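Conserved hypothetical protein Ta0289 (Thermoplasma acidophilum DSM 1728, PDB 1PVM) is of unknown function but carries a pair of CBS domains fused to a zinc ribbon-like domain that binds a metal ion. Local coordinates at residues B[150-162]-B[172-184]. Numbering follows the deposited sequence.
With HG (mercury (II) ion), chain D.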
ATOM      1  N   HIS B 150     -16.392  -3.238   6.853  1.00 11.90           N
ATOM      2  CA  HIS B 150     -16.376  -4.696   6.803  1.00 10.59           C
ATOM      3  C   HIS B 150     -17.615  -5.230   7.510  1.00 11.21           C
ATOM      4  O   HIS B 150     -17.911  -4.835   8.638  1.00 11.83           O
ATOM      5  CB  HIS B 150     -15.118  -5.230   7.482  1.00 11.36           C
ATOM      6  CG  HIS B 150     -13.847  -4.794   6.819  1.00 12.02           C
ATOM      7  ND1 HIS B 150     -13.564  -3.472   6.555  1.00 13.45           N
ATOM      8  CD2 HIS B 150     -12.787  -5.504   6.371  1.00 12.64           C
ATOM      9  CE1 HIS B 150     -12.383  -3.386   5.971  1.00 13.43           C
ATOM     10  NE2 HIS B 150     -11.890  -4.605   5.848  1.00 11.21           N
ATOM     11  N   LEU B 151     -18.337  -6.132   6.849  1.00 10.41           N
ATOM     12  CA  LEU B 151     -19.550  -6.685   7.431  1.00  9.79           C
ATOM     13  C   LEU B 151     -19.331  -8.051   8.063  1.00  9.85           C
ATOM     14  O   LEU B 151     -18.495  -8.838   7.610  1.00 10.30           O
ATOM     15  CB  LEU B 151     -20.655  -6.755   6.373  1.00 10.92           C
ATOM     16  CG  LEU B 151     -20.955  -5.412   5.697  1.00 11.33           C
ATOM     17  CD1 LEU B 151     -22.114  -5.576   4.742  1.00 12.60           C
ATOM     18  CD2 LEU B 151     -21.271  -4.348   6.741  1.00 12.87           C
ATOM     19  N   CYS B 152     -20.095  -8.312   9.120  1.00  9.05           N
ATOM     20  CA  CYS B 152     -20.016  -9.558   9.869  1.00  9.14           C
ATOM     21  C   CYS B 152     -20.369 -10.793   9.048  1.00  9.59           C
ATOM     22  O   CYS B 152     -21.417 -10.839   8.412  1.00 10.17           O
ATOM     23  CB  CYS B 152     -20.946  -9.479  11.072  1.00 10.39           C
ATOM     24  SG  CYS B 152     -20.910 -10.961  12.082  1.00 10.00           S
ATOM     25  N   PRO B 153     -19.499 -11.818   9.064  1.00 10.29           N
ATOM     26  CA  PRO B 153     -19.759 -13.045   8.304  1.00 10.39           C
ATOM     27  C   PRO B 153     -20.833 -13.928   8.948  1.00 11.61           C
ATOM     28  O   PRO B 153     -21.354 -14.841   8.310  1.00 11.16           O
ATOM     29  CB  PRO B 153     -18.393 -13.725   8.276  1.00 10.90           C
ATOM     30  CG  PRO B 153     -17.829 -13.358   9.602  1.00 10.94           C
ATOM     31  CD  PRO B 153     -18.189 -11.891   9.737  1.00 10.87           C
ATOM     32  N   LYS B 154     -21.157 -13.649  10.209  1.00 12.38           N
ATOM     33  CA  LYS B 154     -22.162 -14.432  10.922  1.00 13.59           C
ATOM     34  C   LYS B 154     -23.594 -14.004  10.601  1.00 14.00           C
ATOM     35  O   LYS B 154     -24.433 -14.842  10.274  1.00 14.06           O
ATOM     36  CB  LYS B 154     -21.925 -14.348  12.434  1.00 14.93           C
ATOM     37  CG  LYS B 154     -22.867 -15.217  13.257  1.00 16.88           C
ATOM     38  CD  LYS B 154     -22.586 -15.082  14.744  1.00 19.01           C
ATOM     39  CE  LYS B 154     -23.502 -15.967  15.567  1.00 20.77           C
ATOM     40  NZ  LYS B 154     -23.191 -15.853  17.022  1.00 23.03           N
ATOM     41  N   CYS B 155     -23.878 -12.707  10.690  1.00 12.36           N
ATOM     42  CA  CYS B 155     -25.221 -12.213  10.405  1.00 12.46           C
ATOM     43  C   CYS B 155     -25.280 -11.487   9.065  1.00 13.32           C
ATOM     44  O   CYS B 155     -26.364 -11.239   8.531  1.00 13.18           O
ATOM     45  CB  CYS B 155     -25.701 -11.281  11.525  1.00 11.23           C
ATOM     46  SG  CYS B 155     -24.829  -9.695  11.644  1.00 11.55           S
ATOM     47  N   GLY B 156     -24.109 -11.139   8.535  1.00 12.92           N
ATOM     48  CA  GLY B 156     -24.032 -10.459   7.252  1.00 14.59           C
ATOM     49  C   GLY B 156     -24.451  -9.000   7.208  1.00 16.79           C
ATOM     50  O   GLY B 156     -24.219  -8.324   6.210  1.00 19.83           O
ATOM     51  N   VAL B 157     -25.060  -8.499   8.277  1.00 17.18           N
ATOM     52  CA  VAL B 157     -25.510  -7.110   8.293  1.00 19.74           C
ATOM     53  C   VAL B 157     -24.752  -6.204   9.259  1.00 18.57           C
ATOM     54  O   VAL B 157     -24.684  -4.989   9.057  1.00 19.05           O
ATOM     55  CB  VAL B 157     -27.008  -7.022   8.637  1.00 20.48           C
ATOM     56  CG1 VAL B 157     -27.826  -7.612   7.516  1.00 22.91           C
ATOM     57  CG2 VAL B 157     -27.286  -7.761   9.927  1.00 21.43           C
ATOM     58  N   GLY B 158     -24.187  -6.795  10.304  1.00 16.35           N
ATOM     59  CA  GLY B 158     -23.460  -6.013  11.283  1.00 15.21           C
ATOM     60  C   GLY B 158     -22.132  -5.502  10.769  1.00 14.26           C
ATOM     61  O   GLY B 158     -21.533  -6.085   9.865  1.00 12.52           O
ATOM     62  N   VAL B 159     -21.677  -4.394  11.344  1.00 13.63           N
ATOM     63  CA  VAL B 159     -20.400  -3.800  10.964  1.00 13.22           C
ATOM     64  C   VAL B 159     -19.340  -4.233  11.967  1.00 13.46           C
ATOM     65  O   VAL B 159     -19.532  -4.100  13.177  1.00 13.20           O
ATOM     66  CB  VAL B 159     -20.476  -2.251  10.952  1.00 14.16           C
ATOM     67  CG1 VAL B 159     -19.090  -1.662  10.712  1.00 15.18           C
ATOM     68  CG2 VAL B 159     -21.436  -1.785   9.867  1.00 14.13           C
ATOM     69  N   LEU B 160     -18.230  -4.772  11.465  1.00 12.47           N
ATOM     70  CA  LEU B 160     -17.141  -5.211  12.332  1.00 11.98           C
ATOM     71  C   LEU B 160     -16.334  -3.993  12.767  1.00 12.86           C
ATOM     72  O   LEU B 160     -15.727  -3.317  11.939  1.00 14.28           O
ATOM     73  CB  LEU B 160     -16.241  -6.202  11.591  1.00 11.24           C
ATOM     74  CG  LEU B 160     -16.897  -7.539  11.227  1.00  9.93           C
ATOM     75  CD1 LEU B 160     -15.925  -8.383  10.427  1.00 11.45           C
ATOM     76  CD2 LEU B 160     -17.316  -8.270  12.495  1.00 10.88           C
ATOM     77  N   GLU B 161     -16.340  -3.716  14.068  1.00 12.51           N
ATOM     78  CA  GLU B 161     -15.631  -2.568  14.628  1.00 13.08           C
ATOM     79  C   GLU B 161     -14.454  -3.032  15.479  1.00 11.10           C
ATOM     80  O   GLU B 161     -14.534  -4.052  16.158  1.00 10.71           O
ATOM     81  CB  GLU B 161     -16.579  -1.736  15.499  1.00 16.85           C
ATOM     82  CG  GLU B 161     -17.828  -1.210  14.791  1.00 24.72           C
ATOM     83  CD  GLU B 161     -17.544  -0.049  13.847  1.00 31.60           C
ATOM     84  OE1 GLU B 161     -18.512   0.502  13.275  1.00 34.85           O
ATOM     85  OE2 GLU B 161     -16.358   0.316  13.674  1.00 35.67           O
ATOM     86  N   PRO B 162     -13.350  -2.272  15.465  1.00 10.94           N
ATOM     87  CA  PRO B 162     -12.134  -2.584  16.229  1.00 11.47           C
ATOM     88  C   PRO B 162     -12.314  -2.449  17.738  1.00  9.53           C
ATOM     89  O   PRO B 162     -12.945  -1.508  18.200  1.00 10.87           O
ATOM     90  CB  PRO B 162     -11.120  -1.552  15.726  1.00 11.43           C
ATOM     91  CG  PRO B 162     -11.702  -1.032  14.434  1.00 15.49           C
ATOM     92  CD  PRO B 162     -13.175  -1.044  14.671  1.00 12.82           C
ATOM     93  N   VAL B 172      -9.803  -7.779  18.859  1.00 12.28           N
ATOM     94  CA  VAL B 172     -10.748  -8.453  17.980  1.00 11.34           C
ATOM     95  C   VAL B 172     -11.521  -7.373  17.251  1.00 11.05           C
ATOM     96  O   VAL B 172     -11.395  -6.188  17.560  1.00 10.10           O
ATOM     97  CB  VAL B 172     -11.819  -9.290  18.764  1.00 11.90           C
ATOM     98  CG1 VAL B 172     -11.161 -10.340  19.642  1.00 11.26           C
ATOM     99  CG2 VAL B 172     -12.696  -8.364  19.598  1.00 13.01           C
ATOM    100  N   PHE B 173     -12.298  -7.796  16.261  1.00 10.81           N
ATOM    101  CA  PHE B 173     -13.191  -6.898  15.551  1.00 10.65           C
ATOM    102  C   PHE B 173     -14.512  -7.495  16.001  1.00 10.94           C
ATOM    103  O   PHE B 173     -14.717  -8.708  15.913  1.00 11.35           O
ATOM    104  CB  PHE B 173     -13.028  -6.983  14.031  1.00 10.47           C
ATOM    105  CG  PHE B 173     -12.000  -6.030  13.486  1.00 11.68           C
ATOM    106  CD1 PHE B 173     -10.657  -6.393  13.422  1.00 11.76           C
ATOM    107  CD2 PHE B 173     -12.365  -4.746  13.093  1.00 11.97           C
ATOM    108  CE1 PHE B 173      -9.690  -5.491  12.981  1.00 10.52           C
ATOM    109  CE2 PHE B 173     -11.400  -3.836  12.650  1.00 11.94           C
ATOM    110  CZ  PHE B 173     -10.060  -4.216  12.597  1.00 10.32           C
ATOM    111  N   ARG B 174     -15.386  -6.645  16.517  1.00 10.71           N
ATOM    112  CA  ARG B 174     -16.670  -7.086  17.044  1.00 11.62           C
ATOM    113  C   ARG B 174     -17.840  -6.581  16.219  1.00 10.04           C
ATOM    114  O   ARG B 174     -17.870  -5.425  15.814  1.00 10.28           O
ATOM    115  CB  ARG B 174     -16.797  -6.592  18.487  1.00 12.32           C
ATOM    116  CG  ARG B 174     -18.113  -6.890  19.181  1.00 15.77           C
ATOM    117  CD  ARG B 174     -18.089  -6.282  20.581  1.00 21.03           C
ATOM    118  NE  ARG B 174     -16.919  -6.747  21.325  1.00 27.52           N
ATOM    119  CZ  ARG B 174     -16.333  -6.079  22.316  1.00 29.33           C
ATOM    120  NH1 ARG B 174     -16.802  -4.894  22.698  1.00 27.91           N
ATOM    121  NH2 ARG B 174     -15.267  -6.594  22.921  1.00 27.67           N
ATOM    122  N   CYS B 175     -18.808  -7.455  15.976  1.00 10.58           N
ATOM    123  CA  CYS B 175     -19.985  -7.070  15.212  1.00 10.93           C
ATOM    124  C   CYS B 175     -20.810  -6.030  15.971  1.00 13.22           C
ATOM    125  O   CYS B 175     -21.029  -6.154  17.181  1.00 13.86           O
ATOM    126  CB  CYS B 175     -20.845  -8.295  14.933  1.00 11.48           C
ATOM    127  SG  CYS B 175     -22.370  -7.880  14.074  1.00 12.28           S
ATOM    128  N   SER B 176     -21.275  -5.012  15.255  1.00 13.42           N
ATOM    129  CA  SER B 176     -22.070  -3.950  15.862  1.00 15.95           C
ATOM    130  C   SER B 176     -23.560  -4.288  15.919  1.00 16.78           C
ATOM    131  O   SER B 176     -24.352  -3.511  16.450  1.00 18.54           O
ATOM    132  CB  SER B 176     -21.882  -2.650  15.084  1.00 14.83           C
ATOM    133  OG  SER B 176     -22.436  -2.775  13.786  1.00 17.95           O
ATOM    134  N   ASN B 177     -23.944  -5.432  15.363  1.00 17.88           N
ATOM    135  CA  ASN B 177     -25.346  -5.849  15.377  1.00 19.83           C
ATOM    136  C   ASN B 177     -25.727  -6.254  16.807  1.00 21.73           C
ATOM    137  O   ASN B 177     -25.170  -7.201  17.364  1.00 20.58           O
ATOM    138  CB  ASN B 177     -25.552  -7.035  14.425  1.00 19.87           C
ATOM    139  CG  ASN B 177     -27.009  -7.477  14.330  1.00 20.26           C
ATOM    140  OD1 ASN B 177     -27.853  -7.072  15.130  1.00 19.91           O
ATOM    141  ND2 ASN B 177     -27.302  -8.324  13.352  1.00 17.20           N
ATOM    142  N   PRO B 178     -26.681  -5.531  17.419  1.00 25.11           N
ATOM    143  CA  PRO B 178     -27.127  -5.824  18.787  1.00 26.00           C
ATOM    144  C   PRO B 178     -27.611  -7.262  18.958  1.00 25.91           C
ATOM    145  O   PRO B 178     -27.294  -7.919  19.950  1.00 25.94           O
ATOM    146  CB  PRO B 178     -28.252  -4.814  19.005  1.00 26.51           C
ATOM    147  CG  PRO B 178     -27.826  -3.654  18.165  1.00 27.30           C
ATOM    148  CD  PRO B 178     -27.366  -4.337  16.895  1.00 26.05           C
ATOM    149  N   ALA B 179     -28.372  -7.741  17.978  1.00 25.24           N
ATOM    150  CA  ALA B 179     -28.919  -9.091  18.013  1.00 25.47           C
ATOM    151  C   ALA B 179     -27.876 -10.158  17.722  1.00 25.37           C
ATOM    152  O   ALA B 179     -28.175 -11.350  17.780  1.00 25.68           O
ATOM    153  CB  ALA B 179     -30.070  -9.212  17.020  1.00 25.48           C
ATOM    154  N   CYS B 180     -26.654  -9.738  17.409  1.00 25.41           N
ATOM    155  CA  CYS B 180     -25.600 -10.701  17.113  1.00 24.54           C
ATOM    156  C   CYS B 180     -24.433 -10.662  18.077  1.00 25.26           C
ATOM    157  O   CYS B 180     -24.024  -9.602  18.550  1.00 25.86           O
ATOM    158  CB  CYS B 180     -25.053 -10.507  15.699  1.00 22.44           C
ATOM    159  SG  CYS B 180     -23.819 -11.765  15.259  1.00 18.75           S
ATOM    160  N   ASP B 181     -23.895 -11.845  18.342  1.00 26.21           N
ATOM    161  CA  ASP B 181     -22.761 -12.006  19.231  1.00 27.38           C
ATOM    162  C   ASP B 181     -21.633 -12.634  18.418  1.00 24.98           C
ATOM    163  O   ASP B 181     -21.507 -13.855  18.361  1.00 27.36           O
ATOM    164  CB  ASP B 181     -23.149 -12.920  20.395  1.00 32.69           C
ATOM    165  CG  ASP B 181     -22.023 -13.116  21.387  1.00 37.31           C
ATOM    166  OD1 ASP B 181     -21.511 -12.104  21.916  1.00 40.91           O
ATOM    167  OD2 ASP B 181     -21.654 -14.284  21.642  1.00 40.88           O
ATOM    168  N   TYR B 182     -20.836 -11.794  17.766  1.00 20.17           N
ATOM    169  CA  TYR B 182     -19.721 -12.282  16.968  1.00 16.40           C
ATOM    170  C   TYR B 182     -18.485 -11.417  17.164  1.00 14.01           C
ATOM    171  O   TYR B 182     -18.566 -10.195  17.143  1.00 12.38           O
ATOM    172  CB  TYR B 182     -20.076 -12.295  15.478  1.00 15.33           C
ATOM    173  CG  TYR B 182     -18.960 -12.832  14.609  1.00 14.57           C
ATOM    174  CD1 TYR B 182     -18.748 -14.205  14.487  1.00 15.62           C
ATOM    175  CD2 TYR B 182     -18.087 -11.968  13.941  1.00 14.02           C
ATOM    176  CE1 TYR B 182     -17.694 -14.710  13.724  1.00 15.45           C
ATOM    177  CE2 TYR B 182     -17.026 -12.462  13.174  1.00 14.92           C
ATOM    178  CZ  TYR B 182     -16.837 -13.835  13.071  1.00 16.14           C
ATOM    179  OH  TYR B 182     -15.795 -14.339  12.325  1.00 18.31           O
ATOM    180  N   GLU B 183     -17.346 -12.077  17.349  1.00 13.91           N
ATOM    181  CA  GLU B 183     -16.050 -11.427  17.528  1.00 14.60           C
ATOM    182  C   GLU B 183     -15.030 -12.293  16.804  1.00 13.62           C
ATOM    183  O   GLU B 183     -15.185 -13.509  16.753  1.00 13.07           O
ATOM    184  CB  GLU B 183     -15.659 -11.364  19.014  1.00 16.65           C
ATOM    185  CG  GLU B 183     -16.363 -10.301  19.839  1.00 19.92           C
ATOM    186  CD  GLU B 183     -15.766 -10.155  21.236  1.00 20.36           C
ATOM    187  OE1 GLU B 183     -16.216  -9.259  21.981  1.00 24.31           O
ATOM    188  OE2 GLU B 183     -14.848 -10.931  21.588  1.00 20.40           O
ATOM    189  N   GLU B 184     -13.995 -11.679  16.239  1.00 12.75           N
ATOM    190  CA  GLU B 184     -12.959 -12.446  15.556  1.00 14.13           C
ATOM    191  C   GLU B 184     -11.604 -11.780  15.691  1.00 14.48           C
ATOM    192  O   GLU B 184     -11.565 -10.542  15.832  1.00 15.73           O
ATOM    193  CB  GLU B 184     -13.290 -12.627  14.069  1.00 15.43           C
ATOM    194  CG  GLU B 184     -13.433 -11.328  13.281  1.00 15.40           C
ATOM    195  CD  GLU B 184     -13.559 -11.567  11.785  1.00 15.55           C
ATOM    196  OE1 GLU B 184     -14.133 -12.603  11.392  1.00 16.63           O
ATOM    197  OE2 GLU B 184     -13.093 -10.717  11.002  1.00 16.20           O
ATOM    198  OXT GLU B 184     -10.596 -12.510  15.632  1.00 15.57           O
TER
HETATM  199 HG    HG D 602     -22.954 -10.277  13.375  1.00 24.85          HG
HETATM  200  O   HOH W   1     -25.458 -14.146  17.928  1.00 38.91           O
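A four-cysteine metal site and the beta hairpin next to it join 150-162 to 172-184 at the C-terminus. Cys152, Cys155, Cys175 and Cys180 hold a mercury ion through sulfurs 2.5 to 2.6 Å away; iron(II) has been seen at the same cysteines. Cys155 SG also accepts the amide of Asn177, whose ND2 lies 3.3 Å off in a nearly straight bond (N-H...S 167°), and the backbone N-H groups of Val157 and Gly158. Such N-H bonds would probably temper the negative charge of this thiolate. Gly158 CA passes 3.5 Å from Cys175 SG, where a side chain would collide. The CxxC pair Cys152/Cys155, the more widely spaced Cys175/Cys180 and the hairpin between them make a zinc ribbon-like fold, in which Glu161 and Arg174 are an antiparallel hydrogen-bonded pair and Ser176 OG receives Val159 N at 3.0 Å. On the face carrying Leu160 and Phe173, Pro162 CG packs 3.3 Å from Phe173 CE2, while Arg64 makes a cation-pi contact with that ring. Tyr182 carries its ring beside its own carbonyl carbon (chi1 -178°), where Cys152 SG approaches obliquely, 3.5 Å from CD2, Leu160 CD2 meets the ring edge, and Pro153 crosses it at about a right angle. Its OH donates to the anti lone pair of Glu184 OE1. With an alanine here, Cys152 SG and Pro153 would probably lose this cover and Glu184 OE1 its hydroxyl donor. Extended Lys154 runs past Cys180 SG to place NZ 2.9 Å from Asp181 O, above the carbonyl plane, and a water links NZ to Asp181 N.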